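PDB 5X2I: pectate lyase from Bacillus subtilis subsp. subtilis str. 168, which cleaves the alpha-1,4-linked backbone of polygalacturonate by calcium-dependent elimination, yielding unsaturated oligogalacturonides during pectin degradation. Local coordinates for residues Q40-L45 / V121-P126; E108-S113 / F166-P171; F145-D150 / I186-G191; G174-W179 / Y215-Q220. All blocks are in the same frame, centred on the assembly; numbering follows the deposited sequence.

From the N terminus, residues 40-45 lie in helix 38-45, and contact 1 closes a loop of 75 residues when the chain returns at 121-126. Contact 2 opens inside that loop at 108-113 and closes at 166-171, so the two cross. Contact 3 (145-150 with 186-191) follows contact 1 in series but crosses contact 2, and contact 4 (174-179 with 215-220) in turn crosses contact 3. Contacts 1 and 3 meet in one parallel sheet, where strands 122-124 and 144-147 are neighbours, tying the N-terminal helix to the parallel beta-helix. Contacts 2 and 4 meet through strands 168-170 and 178-180, joining helix 105-121 to the long excursions from the beta-helix.

Contact 1: residues Q40-L45 / V121-P126; sequences QLVSAL and VMVDIP
The helix that caps the N-terminal end of the parallel beta-helix brings Leu-45 onto Val-123, Ile-125 and Pro-126 of segment 121-126. The axes of helix 40-45 and strand 122-124 approach to 9.6 Å and differ in direction by 25°, a separation bridged by aliphatic side chains. With CG of Leu-45 anti to its carbonyl carbon (chi1 -68°), the forked end points at the strand and its two methyls meet different residues, with Ile-125 touching both. CD1 of Leu-45 lies 3.4 Å from CG1 of Val-123, closer than carbons usually pack, while CD2 of Leu-45 lies 3.8 Å from CD of Pro-126. CD1 of Ile-125 is 3.8 Å from CD1 of Leu-45 and 3.9 Å from its CD2. The Val-123 chi1 of 113° lies away from a staggered position; with the short methyl contact, this suggests a tight fit, or some uncertainty in the placing of that side chain. Such capping by a helix is a feature of the polysaccharide lyase 1 fold, where it covers hydrophobic side chains at the end of the stacked coils. Here Ala-44 of the same helix rests on Ile-56 of strand 54-58, and Leu-41 touches Phe-145 of the neighbouring coil. Val-42, three residues before Leu-45, uses CG2 to meet CG2 of Val-123 at 3.9 Å, so the two methyls of Val-123 serve different helix residues. Farther along the chain, CG of Pro-126 sits 3.4 Å from O of Leu-45, a carbonyl that is hydrogen-bonded to ND2 of Asn-50.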
loop_
_atom_site.group_PDB
_atom_site.type_symbol
_atom_site.label_atom_id
_atom_site.label_comp_id
_atom_site.label_asym_id
_atom_site.label_seq_id
_atom_site.Cartn_x
_atom_site.Cartn_y
_atom_site.Cartn_z
ATOM N N GLN A 40 -15.847 -3.475 -17.844
ATOM C CA GLN A 40 -15.754 -2.080 -18.269
ATOM C C GLN A 40 -14.409 -1.493 -17.850
ATOM O O GLN A 40 -13.773 -0.733 -18.598
ATOM C CB GLN A 40 -16.902 -1.272 -17.631
ATOM C CG GLN A 40 -18.297 -1.662 -18.205
ATOM C CD GLN A 40 -19.479 -0.902 -17.616
ATOM O OE1 GLN A 40 -19.387 -0.140 -16.635
ATOM N NE2 GLN A 40 -20.618 -1.123 -18.217
ATOM N N LEU A 41 -13.983 -1.802 -16.619
ATOM C CA LEU A 41 -12.679 -1.325 -16.184
ATOM C C LEU A 41 -11.543 -1.872 -17.076
ATOM O O LEU A 41 -10.721 -1.131 -17.577
ATOM C CB LEU A 41 -12.438 -1.676 -14.719
ATOM C CG LEU A 41 -11.047 -1.332 -14.171
ATOM C CD1 LEU A 41 -10.688 0.148 -14.324
ATOM C CD2 LEU A 41 -10.983 -1.741 -12.724
ATOM N N VAL A 42 -11.529 -3.185 -17.281
ATOM C CA VAL A 42 -10.501 -3.830 -18.089
ATOM C C VAL A 42 -10.531 -3.299 -19.508
ATOM O O VAL A 42 -9.487 -3.049 -20.096
ATOM C CB VAL A 42 -10.715 -5.367 -18.029
ATOM C CG1 VAL A 42 -9.920 -6.111 -19.090
ATOM C CG2 VAL A 42 -10.348 -5.865 -16.633
ATOM N N SER A 43 -11.721 -3.075 -20.054
ATOM C CA SER A 43 -11.805 -2.633 -21.442
ATOM C C SER A 43 -11.297 -1.209 -21.586
ATOM O O SER A 43 -10.692 -0.885 -22.588
ATOM C CB SER A 43 -13.254 -2.642 -21.950
ATOM O OG SER A 43 -13.545 -3.921 -22.378
ATOM N N ALA A 44 -11.591 -0.367 -20.591
ATOM C CA ALA A 44 -11.176 1.000 -20.600
ATOM C C ALA A 44 -9.625 1.136 -20.454
ATOM O O ALA A 44 -8.997 2.027 -21.059
ATOM C CB ALA A 44 -11.899 1.739 -19.501
ATOM N N LEU A 45 -9.058 0.295 -19.585
ATOM C CA LEU A 45 -7.603 0.264 -19.398
ATOM C C LEU A 45 -6.866 -0.215 -20.654
ATOM O O LEU A 45 -5.833 0.341 -20.999
ATOM C CB LEU A 45 -7.215 -0.628 -18.211
ATOM C CG LEU A 45 -7.622 -0.123 -16.811
ATOM C CD1 LEU A 45 -7.332 -1.224 -15.800
ATOM C CD2 LEU A 45 -6.908 1.158 -16.408
ATOM N N VAL A 121 -7.839 -10.663 -10.337
ATOM C CA VAL A 121 -7.835 -9.535 -9.376
ATOM C C VAL A 121 -6.832 -8.449 -9.694
ATOM O O VAL A 121 -7.091 -7.295 -9.342
ATOM C CB VAL A 121 -7.714 -9.948 -7.877
ATOM C CG1 VAL A 121 -8.874 -10.858 -7.481
ATOM C CG2 VAL A 121 -6.402 -10.616 -7.512
ATOM N N MET A 122 -5.697 -8.809 -10.324
ATOM C CA MET A 122 -4.642 -7.870 -10.603
ATOM C C MET A 122 -4.815 -7.285 -11.972
ATOM O O MET A 122 -4.867 -8.009 -12.961
ATOM C CB MET A 122 -3.263 -8.511 -10.517
ATOM C CG MET A 122 -2.142 -7.497 -10.450
ATOM S SD MET A 122 -0.557 -8.234 -10.106
ATOM C CE MET A 122 -0.785 -8.894 -8.459
ATOM N N VAL A 123 -4.856 -5.963 -12.032
ATOM C CA VAL A 123 -5.025 -5.290 -13.294
ATOM C C VAL A 123 -3.910 -4.238 -13.426
ATOM O O VAL A 123 -3.587 -3.494 -12.456
ATOM C CB VAL A 123 -6.486 -4.777 -13.223
ATOM C CG1 VAL A 123 -6.630 -3.292 -13.150
ATOM C CG2 VAL A 123 -7.410 -5.567 -14.143
ATOM N N ASP A 124 -3.284 -4.167 -14.603
ATOM C CA ASP A 124 -2.222 -3.223 -14.866
ATOM C C ASP A 124 -2.721 -1.891 -15.344
ATOM O O ASP A 124 -3.599 -1.822 -16.230
ATOM C CB ASP A 124 -1.246 -3.785 -15.909
ATOM C CG ASP A 124 -0.419 -4.930 -15.346
ATOM O OD1 ASP A 124 -0.349 -5.144 -14.119
ATOM O OD2 ASP A 124 0.135 -5.655 -16.160
ATOM N N ILE A 125 -2.161 -0.818 -14.795
ATOM C CA ILE A 125 -2.619 0.505 -15.180
ATOM C C ILE A 125 -1.604 1.097 -16.199
ATOM O O ILE A 125 -0.445 1.314 -15.885
ATOM C CB ILE A 125 -2.820 1.466 -13.986
ATOM C CG1 ILE A 125 -3.548 0.763 -12.828
ATOM C CG2 ILE A 125 -3.525 2.731 -14.485
ATOM C CD1 ILE A 125 -4.954 0.318 -13.198
ATOM N N PRO A 126 -2.033 1.299 -17.430
ATOM C CA PRO A 126 -1.068 1.830 -18.433
ATOM C C PRO A 126 -0.723 3.310 -18.222
ATOM O O PRO A 126 -1.349 4.023 -17.406
ATOM C CB PRO A 126 -1.821 1.599 -19.749
ATOM C CG PRO A 126 -3.225 1.902 -19.368
ATOM C CD PRO A 126 -3.406 1.407 -17.920
#

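Contact 2: residues E108-S113 / F166-P171; sequences EARARS and FPQWDP
The backbone of helix 108-113 passes that of residues 166-171 most closely at Arg-110 and Phe-166, whose CA atoms are 6.3 Å apart. Arg-110 spans this gap with a chain bent at chi3 (52°), and its NH1 donates to O of Phe-166 over 2.9 Å. The N-H...O angle is 152°, the carbonyl points almost straight at the nitrogen, and the oxygen sits slightly out of the guanidinium plane. NH1 also bonds OE1 of Gln-114. One face of that guanidinium is covered by Gln-168, whose CB stands 3.6 Å above its centre. Both the Arg-110 NH2 and the Gln-168 NE2 turn to OE2 of Glu-107, the first as a salt bridge, and this shared carboxylate fixes two neighbouring donors. Residues 166-171 lie on an excursion from the parallel beta-helix, between strands 158-160 and 186-189, and helix 105-121 packs against it. A second anchor is a CH-pi contact: CB of Ser-113 lies 3.4 Å from the centroid of the Phe-166 ring, only 3° off its normal. The Ser-113 OG donates to O of Ala-109 over 2.9 Å, and accepts from the backbone N of Asp-80. An edge-to-face partner of the Phe-166 ring is Tyr-83.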
loop_
_atom_site.group_PDB
_atom_site.type_symbol
_atom_site.label_atom_id
_atom_site.label_comp_id
_atom_site.label_asym_id
_atom_site.label_seq_id
_atom_site.Cartn_x
_atom_site.Cartn_y
_atom_site.Cartn_z
ATOM N N GLU A 108 3.212 -26.537 -5.255
ATOM C CA GLU A 108 2.985 -26.352 -6.692
ATOM C C GLU A 108 1.517 -26.063 -7.050
ATOM O O GLU A 108 1.202 -25.160 -7.878
ATOM C CB GLU A 108 3.478 -27.585 -7.486
ATOM C CG GLU A 108 4.980 -27.756 -7.340
ATOM C CD GLU A 108 5.583 -28.903 -8.178
ATOM O OE1 GLU A 108 4.952 -29.445 -9.072
ATOM O OE2 GLU A 108 6.740 -29.205 -7.917
ATOM N N ALA A 109 0.623 -26.836 -6.433
ATOM C CA ALA A 109 -0.830 -26.697 -6.680
ATOM C C ALA A 109 -1.264 -25.334 -6.145
ATOM O O ALA A 109 -2.037 -24.659 -6.772
ATOM C CB ALA A 109 -1.608 -27.828 -5.983
ATOM N N ARG A 110 -0.722 -24.954 -4.994
ATOM C CA ARG A 110 -0.955 -23.636 -4.417
ATOM C C ARG A 110 -0.473 -22.532 -5.343
ATOM O O ARG A 110 -1.212 -21.585 -5.551
ATOM C CB ARG A 110 -0.344 -23.463 -3.019
ATOM C CG ARG A 110 -0.926 -22.217 -2.244
ATOM C CD ARG A 110 0.084 -21.640 -1.266
ATOM N NE ARG A 110 1.351 -21.376 -1.943
ATOM C CZ ARG A 110 1.577 -20.323 -2.744
ATOM N NH1 ARG A 110 0.647 -19.330 -2.919
ATOM N NH2 ARG A 110 2.732 -20.239 -3.340
ATOM N N ALA A 111 0.725 -22.633 -5.893
ATOM C CA ALA A 111 1.225 -21.550 -6.733
ATOM C C ALA A 111 0.305 -21.357 -7.950
ATOM O O ALA A 111 0.025 -20.245 -8.344
ATOM C CB ALA A 111 2.633 -21.822 -7.183
ATOM N N ARG A 112 -0.114 -22.460 -8.560
ATOM C CA ARG A 112 -0.952 -22.389 -9.774
ATOM C C ARG A 112 -2.332 -21.809 -9.403
ATOM O O ARG A 112 -2.825 -20.954 -10.097
ATOM C CB ARG A 112 -1.096 -23.782 -10.440
ATOM C CG ARG A 112 0.171 -24.391 -10.959
ATOM C CD ARG A 112 -0.056 -25.658 -11.797
ATOM N NE ARG A 112 -0.718 -26.763 -11.090
ATOM C CZ ARG A 112 -0.052 -27.734 -10.446
ATOM N NH1 ARG A 112 1.252 -27.702 -10.407
ATOM N NH2 ARG A 112 -0.704 -28.704 -9.799
ATOM N N SER A 113 -2.860 -22.178 -8.225
ATOM C CA SER A 113 -4.121 -21.621 -7.749
ATOM C C SER A 113 -4.076 -20.083 -7.674
ATOM O O SER A 113 -4.988 -19.398 -8.177
ATOM C CB SER A 113 -4.551 -22.231 -6.403
ATOM O OG SER A 113 -4.704 -23.641 -6.495
ATOM N N PHE A 166 -5.091 -18.119 -1.354
ATOM C CA PHE A 166 -3.984 -19.061 -1.330
ATOM C C PHE A 166 -2.686 -18.558 -0.676
ATOM O O PHE A 166 -1.628 -18.613 -1.262
ATOM C CB PHE A 166 -3.741 -19.530 -2.750
ATOM C CG PHE A 166 -4.999 -20.023 -3.420
ATOM C CD1 PHE A 166 -5.608 -21.219 -2.976
ATOM C CD2 PHE A 166 -5.640 -19.269 -4.371
ATOM C CE1 PHE A 166 -6.798 -21.645 -3.538
ATOM C CE2 PHE A 166 -6.806 -19.710 -4.965
ATOM C CZ PHE A 166 -7.381 -20.904 -4.565
ATOM N N PRO A 167 -2.762 -18.073 0.589
ATOM C CA PRO A 167 -1.520 -17.617 1.218
ATOM C C PRO A 167 -0.427 -18.685 1.248
ATOM O O PRO A 167 -0.702 -19.884 1.458
ATOM C CB PRO A 167 -1.948 -17.280 2.674
ATOM C CG PRO A 167 -3.432 -17.055 2.594
ATOM C CD PRO A 167 -3.915 -17.969 1.485
ATOM N N GLN A 168 0.802 -18.232 1.056
ATOM C CA GLN A 168 1.939 -19.110 1.087
ATOM C C GLN A 168 2.517 -19.180 2.462
ATOM O O GLN A 168 2.767 -18.167 3.066
ATOM C CB GLN A 168 3.007 -18.602 0.114
ATOM C CG GLN A 168 4.134 -19.572 -0.152
ATOM C CD GLN A 168 5.329 -18.918 -0.874
ATOM O OE1 GLN A 168 5.755 -17.825 -0.527
ATOM N NE2 GLN A 168 5.850 -19.578 -1.888
ATOM N N TRP A 169 2.894 -20.378 2.880
ATOM C CA TRP A 169 3.677 -20.577 4.117
ATOM C C TRP A 169 5.162 -20.359 3.874
ATOM O O TRP A 169 5.715 -20.926 2.954
ATOM C CB TRP A 169 3.403 -21.976 4.760
ATOM C CG TRP A 169 4.276 -22.244 5.971
ATOM C CD1 TRP A 169 5.205 -23.244 6.111
ATOM C CD2 TRP A 169 4.309 -21.508 7.224
ATOM N NE1 TRP A 169 5.829 -23.171 7.348
ATOM C CE2 TRP A 169 5.317 -22.110 8.047
ATOM C CE3 TRP A 169 3.608 -20.420 7.726
ATOM C CZ2 TRP A 169 5.598 -21.656 9.350
ATOM C CZ3 TRP A 169 3.942 -19.927 9.013
ATOM C CH2 TRP A 169 4.913 -20.554 9.799
ATOM N N ASP A 170 5.806 -19.511 4.695
ATOM C CA ASP A 170 7.243 -19.272 4.558
ATOM C C ASP A 170 7.862 -19.505 5.969
ATOM O O ASP A 170 7.847 -18.596 6.810
ATOM C CB ASP A 170 7.542 -17.836 4.082
ATOM C CG ASP A 170 9.060 -17.544 3.974
ATOM O OD1 ASP A 170 9.879 -18.486 4.011
ATOM O OD2 ASP A 170 9.445 -16.369 3.835
ATOM N N PRO A 171 8.357 -20.707 6.229
ATOM C CA PRO A 171 9.005 -21.004 7.518
ATOM C C PRO A 171 10.379 -20.364 7.706
ATOM O O PRO A 171 10.912 -20.431 8.790
ATOM C CB PRO A 171 9.179 -22.528 7.482
ATOM C CG PRO A 171 9.257 -22.878 6.009
ATOM C CD PRO A 171 8.509 -21.814 5.259
#

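Contact 3: residues F145-D150 / I186-G191; sequences FQIKSD and ITINGG
Phe-145 pairs in parallel with Ile-186, and Gln-146 with Thr-187, the strand axes lying 4.7 Å apart. Two nearly straight backbone bonds define the pairing: N of Thr-187 to O of Phe-145 at 2.8 Å, and N of Ile-147 to O of Thr-187 at 2.9 Å. Further along, N of Asn-189 donates to O of Ile-147 at 3.0 Å through a more bent bond (131°). The CA of Gly-191 passes close to the 147-149 backbone, 3.3 Å from O of Ser-149, which leaves no room for a side chain beside O of Ile-147.

On the Gln-146 and Thr-187 face, ND2 of Asn-189 donates to OE1 of Gln-146 at 2.8 Å. The oxygen lies in the Asn-189 amide plane, the nitrogen stands above the Gln-146 carbonyl plane, and the two amides are turned 43° against each other. Both chains begin anti to the backbone nitrogen (chi1 180°), which brings their amides together on this face. On the other face, CD1 of Ile-147 packs on CG2 of Ile-186 at 4.0 Å, and Ile-154 and Ile-196 continue this interior of the coil.

Further out, NE2 of Gln-146 bonds OD1 of Asp-124, and OD1 of Asn-189 bonds ND2 of Asn-230, so polar side chains link successive parallel strands of the beta-helix. Lys-148 lies alongside Asn-189 and makes a salt bridge to Glu-48. OG1 of Thr-187 hydrogen-bonds OD2 of Asp-184, a calcium-binding residue, and also ND2 of Asn-144. The parallel pairing thereby positions a second-shell hydroxyl, which probably helps to orient the carboxylate at the metal site.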
loop_
_atom_site.group_PDB
_atom_site.type_symbol
_atom_site.label_atom_id
_atom_site.label_comp_id
_atom_site.label_asym_id
_atom_site.label_seq_id
_atom_site.Cartn_x
_atom_site.Cartn_y
_atom_site.Cartn_z
ATOM N N PHE A 145 -4.564 -2.945 -8.147
ATOM C CA PHE A 145 -4.096 -2.132 -9.294
ATOM C C PHE A 145 -2.568 -2.254 -9.263
ATOM O O PHE A 145 -1.928 -2.011 -8.209
ATOM C CB PHE A 145 -4.489 -0.659 -9.109
ATOM C CG PHE A 145 -5.964 -0.329 -9.386
ATOM C CD1 PHE A 145 -6.925 -1.310 -9.645
ATOM C CD2 PHE A 145 -6.365 1.000 -9.409
ATOM C CE1 PHE A 145 -8.243 -0.950 -9.865
ATOM C CE2 PHE A 145 -7.679 1.346 -9.674
ATOM C CZ PHE A 145 -8.619 0.373 -9.855
ATOM N N GLN A 146 -1.987 -2.618 -10.381
ATOM C CA GLN A 146 -0.526 -2.639 -10.543
ATOM C C GLN A 146 -0.113 -1.574 -11.561
ATOM O O GLN A 146 -0.706 -1.419 -12.612
ATOM C CB GLN A 146 -0.017 -4.058 -10.935
ATOM C CG GLN A 146 1.508 -4.117 -11.122
ATOM C CD GLN A 146 2.103 -5.527 -11.367
ATOM O OE1 GLN A 146 2.998 -5.942 -10.656
ATOM N NE2 GLN A 146 1.644 -6.224 -12.395
ATOM N N ILE A 147 0.865 -0.768 -11.169
ATOM C CA ILE A 147 1.315 0.340 -11.981
ATOM C C ILE A 147 2.780 0.136 -12.233
ATOM O O ILE A 147 3.608 0.281 -11.309
ATOM C CB ILE A 147 1.106 1.686 -11.274
ATOM C CG1 ILE A 147 -0.336 1.855 -10.794
ATOM C CG2 ILE A 147 1.609 2.805 -12.169
ATOM C CD1 ILE A 147 -0.480 3.080 -9.854
ATOM N N LYS A 148 3.094 -0.226 -13.480
ATOM C CA LYS A 148 4.487 -0.455 -13.928
ATOM C C LYS A 148 4.931 0.689 -14.846
ATOM O O LYS A 148 6.070 0.720 -15.343
ATOM C CB LYS A 148 4.615 -1.811 -14.658
ATOM C CG LYS A 148 4.083 -3.007 -13.859
ATOM C CD LYS A 148 4.460 -4.371 -14.495
ATOM C CE LYS A 148 4.005 -4.430 -15.924
ATOM N NZ LYS A 148 3.802 -5.825 -16.377
ATOM N N SER A 149 4.004 1.641 -15.045
ATOM C CA SER A 149 4.088 2.634 -16.106
ATOM C C SER A 149 4.270 4.008 -15.513
ATOM O O SER A 149 4.257 4.168 -14.292
ATOM C CB SER A 149 2.769 2.623 -16.883
ATOM O OG SER A 149 1.701 2.986 -15.985
ATOM N N ASP A 150 4.476 4.996 -16.381
ATOM C CA ASP A 150 4.686 6.377 -15.941
ATOM C C ASP A 150 3.381 7.171 -15.999
ATOM O O ASP A 150 2.568 6.973 -16.899
ATOM C CB ASP A 150 5.732 7.058 -16.828
ATOM C CG ASP A 150 6.079 8.484 -16.347
ATOM O OD1 ASP A 150 6.877 8.581 -15.388
ATOM O OD2 ASP A 150 5.595 9.482 -16.929
ATOM N N ILE A 186 -2.943 -1.281 -4.079
ATOM C CA ILE A 186 -2.128 -0.746 -5.168
ATOM C C ILE A 186 -0.689 -1.149 -5.041
ATOM O O ILE A 186 -0.087 -0.961 -3.964
ATOM C CB ILE A 186 -2.185 0.820 -5.229
ATOM C CG1 ILE A 186 -3.638 1.338 -5.337
ATOM C CG2 ILE A 186 -1.289 1.366 -6.345
ATOM C CD1 ILE A 186 -3.753 2.855 -5.210
ATOM N N THR A 187 -0.111 -1.662 -6.132
ATOM C CA THR A 187 1.323 -2.039 -6.160
ATOM C C THR A 187 1.968 -1.222 -7.216
ATOM O O THR A 187 1.558 -1.307 -8.357
ATOM C CB THR A 187 1.521 -3.518 -6.566
ATOM O OG1 THR A 187 0.689 -4.327 -5.747
ATOM C CG2 THR A 187 2.957 -3.922 -6.358
ATOM N N ILE A 188 2.934 -0.400 -6.843
ATOM C CA ILE A 188 3.704 0.370 -7.818
ATOM C C ILE A 188 5.012 -0.432 -8.090
ATOM O O ILE A 188 5.983 -0.354 -7.336
ATOM C CB ILE A 188 4.001 1.778 -7.303
ATOM C CG1 ILE A 188 2.708 2.518 -6.878
ATOM C CG2 ILE A 188 4.814 2.536 -8.367
ATOM C CD1 ILE A 188 2.961 3.825 -6.137
ATOM N N ASN A 189 4.978 -1.234 -9.140
ATOM C CA ASN A 189 5.995 -2.171 -9.501
ATOM C C ASN A 189 6.786 -1.564 -10.655
ATOM O O ASN A 189 6.480 -1.812 -11.830
ATOM C CB ASN A 189 5.323 -3.466 -9.916
ATOM C CG ASN A 189 6.310 -4.554 -10.334
ATOM O OD1 ASN A 189 7.518 -4.393 -10.235
ATOM N ND2 ASN A 189 5.786 -5.665 -10.842
ATOM N N GLY A 190 7.744 -0.708 -10.285
ATOM C CA GLY A 190 8.634 -0.035 -11.230
ATOM C C GLY A 190 7.964 1.168 -11.826
ATOM O O GLY A 190 8.551 1.831 -12.666
ATOM N N GLY A 191 6.745 1.499 -11.392
ATOM C CA GLY A 191 6.040 2.691 -11.911
ATOM C C GLY A 191 6.669 4.011 -11.433
ATOM O O GLY A 191 7.313 4.065 -10.386
#

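Contact 4: residues G174-W179 / Y215-Q220; sequences GSSGNW and YGRKYQ
A water molecule sits between Trp-179 and Lys-218: it accepts from N of Trp-179 at 2.9 Å, donates to O of Lys-218 at 2.8 Å, and has a weak third bond to OD1 of Asn-178 at 3.4 Å. It thus joins the backbones of the two segments.

The side-chain contact centres on the indole of Trp-179. With CG anti to the carbonyl carbon (chi1 -65°), the ring reaches the 215-220 segment, where Tyr-219 presents its edge to one face: the ring centroid of Tyr-219 and that of the Trp-179 six-membered ring are 4.9 Å apart with planes at 88°, a T-shaped stack. The ring of Tyr-215 is nearly parallel to the indole, but slid aside, and barely overlaps it; CZ2 of Trp-179 touches CE2 of Tyr-215 at 3.6 Å. Trp-169 of the neighbouring strand joins this aromatic cluster, and Tyr-88 and Leu-89 of helix 85-92 touch the indole.

The polar ends of the cluster are also held: NE1 of Trp-179 bonds O of Tyr-214, and OH of Tyr-215 bonds O of Leu-89. Tyr-219 is the centre of an inverse gamma turn. Arg-217 offers NH1 to O of Gly-177 at 3.3 Å, a weak bond whose atoms are less surely placed.

Aromatic packing and one bridging water therefore hold together two excursions from the beta-helix, close to the side chain of Arg-279, the proposed active-site residue; the nearest atoms of the Asn-178 and Arg-279 side chains are about 6 Å apart.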
loop_
_atom_site.group_PDB
_atom_site.type_symbol
_atom_site.label_atom_id
_atom_site.label_comp_id
_atom_site.label_asym_id
_atom_site.label_seq_id
_atom_site.Cartn_x
_atom_site.Cartn_y
_atom_site.Cartn_z
ATOM N N GLY A 174 11.541 -15.021 9.657
ATOM C CA GLY A 174 11.575 -14.877 11.095
ATOM C C GLY A 174 11.725 -16.209 11.784
ATOM O O GLY A 174 11.924 -17.246 11.149
ATOM N N SER A 175 11.609 -16.169 13.104
ATOM C CA SER A 175 11.894 -17.305 13.956
ATOM C C SER A 175 10.766 -18.328 14.017
ATOM O O SER A 175 11.011 -19.507 14.272
ATOM C CB SER A 175 12.174 -16.799 15.364
ATOM O OG SER A 175 12.376 -15.403 15.292
ATOM N N SER A 176 9.519 -17.914 13.864
ATOM C CA SER A 176 8.513 -18.951 13.702
ATOM C C SER A 176 7.802 -18.901 12.360
ATOM O O SER A 176 6.772 -19.541 12.207
ATOM C CB SER A 176 7.564 -19.034 14.888
ATOM O OG SER A 176 7.412 -17.784 15.487
ATOM N N GLY A 177 8.365 -18.193 11.377
ATOM C CA GLY A 177 7.792 -18.224 10.033
ATOM C C GLY A 177 6.613 -17.271 9.927
ATOM O O GLY A 177 6.175 -16.699 10.895
ATOM N N ASN A 178 6.136 -17.067 8.718
ATOM C CA ASN A 178 4.934 -16.322 8.465
ATOM C C ASN A 178 4.178 -16.844 7.258
ATOM O O ASN A 178 4.771 -17.431 6.354
ATOM C CB ASN A 178 5.289 -14.869 8.205
ATOM C CG ASN A 178 5.608 -14.127 9.486
ATOM O OD1 ASN A 178 4.823 -14.105 10.434
ATOM N ND2 ASN A 178 6.809 -13.596 9.559
ATOM N N TRP A 179 2.866 -16.569 7.245
ATOM C CA TRP A 179 2.049 -16.646 6.030
ATOM C C TRP A 179 2.101 -15.345 5.253
ATOM O O TRP A 179 2.053 -14.267 5.886
ATOM C CB TRP A 179 0.626 -16.951 6.386
ATOM C CG TRP A 179 0.445 -18.316 7.002
ATOM C CD1 TRP A 179 0.475 -18.611 8.343
ATOM C CD2 TRP A 179 0.228 -19.570 6.319
ATOM N NE1 TRP A 179 0.291 -19.957 8.526
ATOM C CE2 TRP A 179 0.110 -20.566 7.314
ATOM C CE3 TRP A 179 0.036 -19.933 4.991
ATOM C CZ2 TRP A 179 -0.125 -21.916 7.008
ATOM C CZ3 TRP A 179 -0.207 -21.273 4.687
ATOM C CH2 TRP A 179 -0.279 -22.243 5.690
ATOM N N TYR A 215 -0.147 -23.021 12.409
ATOM C CA TYR A 215 1.215 -23.174 12.915
ATOM C C TYR A 215 1.539 -22.053 13.890
ATOM O O TYR A 215 2.681 -21.639 13.985
ATOM C CB TYR A 215 2.227 -23.109 11.807
ATOM C CG TYR A 215 1.973 -23.998 10.599
ATOM C CD1 TYR A 215 1.344 -25.250 10.726
ATOM C CD2 TYR A 215 2.352 -23.568 9.332
ATOM C CE1 TYR A 215 1.096 -26.039 9.620
ATOM C CE2 TYR A 215 2.158 -24.358 8.224
ATOM C CZ TYR A 215 1.534 -25.606 8.359
ATOM O OH TYR A 215 1.403 -26.402 7.211
ATOM N N GLY A 216 0.524 -21.544 14.586
ATOM C CA GLY A 216 0.699 -20.434 15.513
ATOM C C GLY A 216 0.812 -19.046 14.877
ATOM O O GLY A 216 0.999 -18.111 15.589
ATOM N N ARG A 217 0.709 -18.916 13.536
ATOM C CA ARG A 217 0.837 -17.618 12.867
ATOM C C ARG A 217 -0.455 -17.285 12.126
ATOM O O ARG A 217 -1.147 -18.179 11.611
ATOM C CB ARG A 217 1.960 -17.634 11.857
ATOM C CG ARG A 217 3.268 -18.185 12.416
ATOM C CD ARG A 217 4.233 -17.065 12.675
ATOM N NE ARG A 217 3.831 -16.120 13.678
ATOM C CZ ARG A 217 4.187 -14.829 13.725
ATOM N NH1 ARG A 217 4.920 -14.257 12.788
ATOM N NH2 ARG A 217 3.751 -14.083 14.720
ATOM N N LYS A 218 -0.792 -15.999 12.063
ATOM C CA LYS A 218 -2.041 -15.602 11.427
ATOM C C LYS A 218 -2.020 -16.069 9.962
ATOM O O LYS A 218 -1.028 -15.798 9.233
ATOM C CB LYS A 218 -2.227 -14.088 11.473
ATOM C CG LYS A 218 -3.673 -13.683 11.086
ATOM C CD LYS A 218 -4.195 -12.503 11.875
ATOM C CE LYS A 218 -4.835 -12.826 13.233
ATOM N NZ LYS A 218 -6.144 -13.547 13.254
ATOM N N TYR A 219 -3.110 -16.763 9.546
ATOM C CA TYR A 219 -3.320 -17.167 8.155
ATOM C C TYR A 219 -3.718 -15.943 7.372
ATOM O O TYR A 219 -4.857 -15.689 7.129
ATOM C CB TYR A 219 -4.407 -18.256 8.035
ATOM C CG TYR A 219 -4.570 -18.914 6.673
ATOM C CD1 TYR A 219 -3.500 -19.408 5.974
ATOM C CD2 TYR A 219 -5.821 -19.123 6.148
ATOM C CE1 TYR A 219 -3.655 -20.063 4.748
ATOM C CE2 TYR A 219 -5.991 -19.760 4.957
ATOM C CZ TYR A 219 -4.884 -20.210 4.245
ATOM O OH TYR A 219 -5.039 -20.828 3.051
ATOM N N GLN A 220 -2.708 -15.186 6.971
ATOM C CA GLN A 220 -2.866 -13.826 6.445
ATOM C C GLN A 220 -3.290 -13.831 4.977
ATOM O O GLN A 220 -2.506 -14.202 4.127
ATOM C CB GLN A 220 -1.538 -13.066 6.707
ATOM C CG GLN A 220 -1.501 -11.616 6.199
ATOM C CD GLN A 220 -2.626 -10.774 6.783
ATOM O OE1 GLN A 220 -3.709 -10.651 6.216
ATOM N NE2 GLN A 220 -2.385 -10.240 7.955
HETATM O O HOH W 1 1.671 -14.967 9.373
#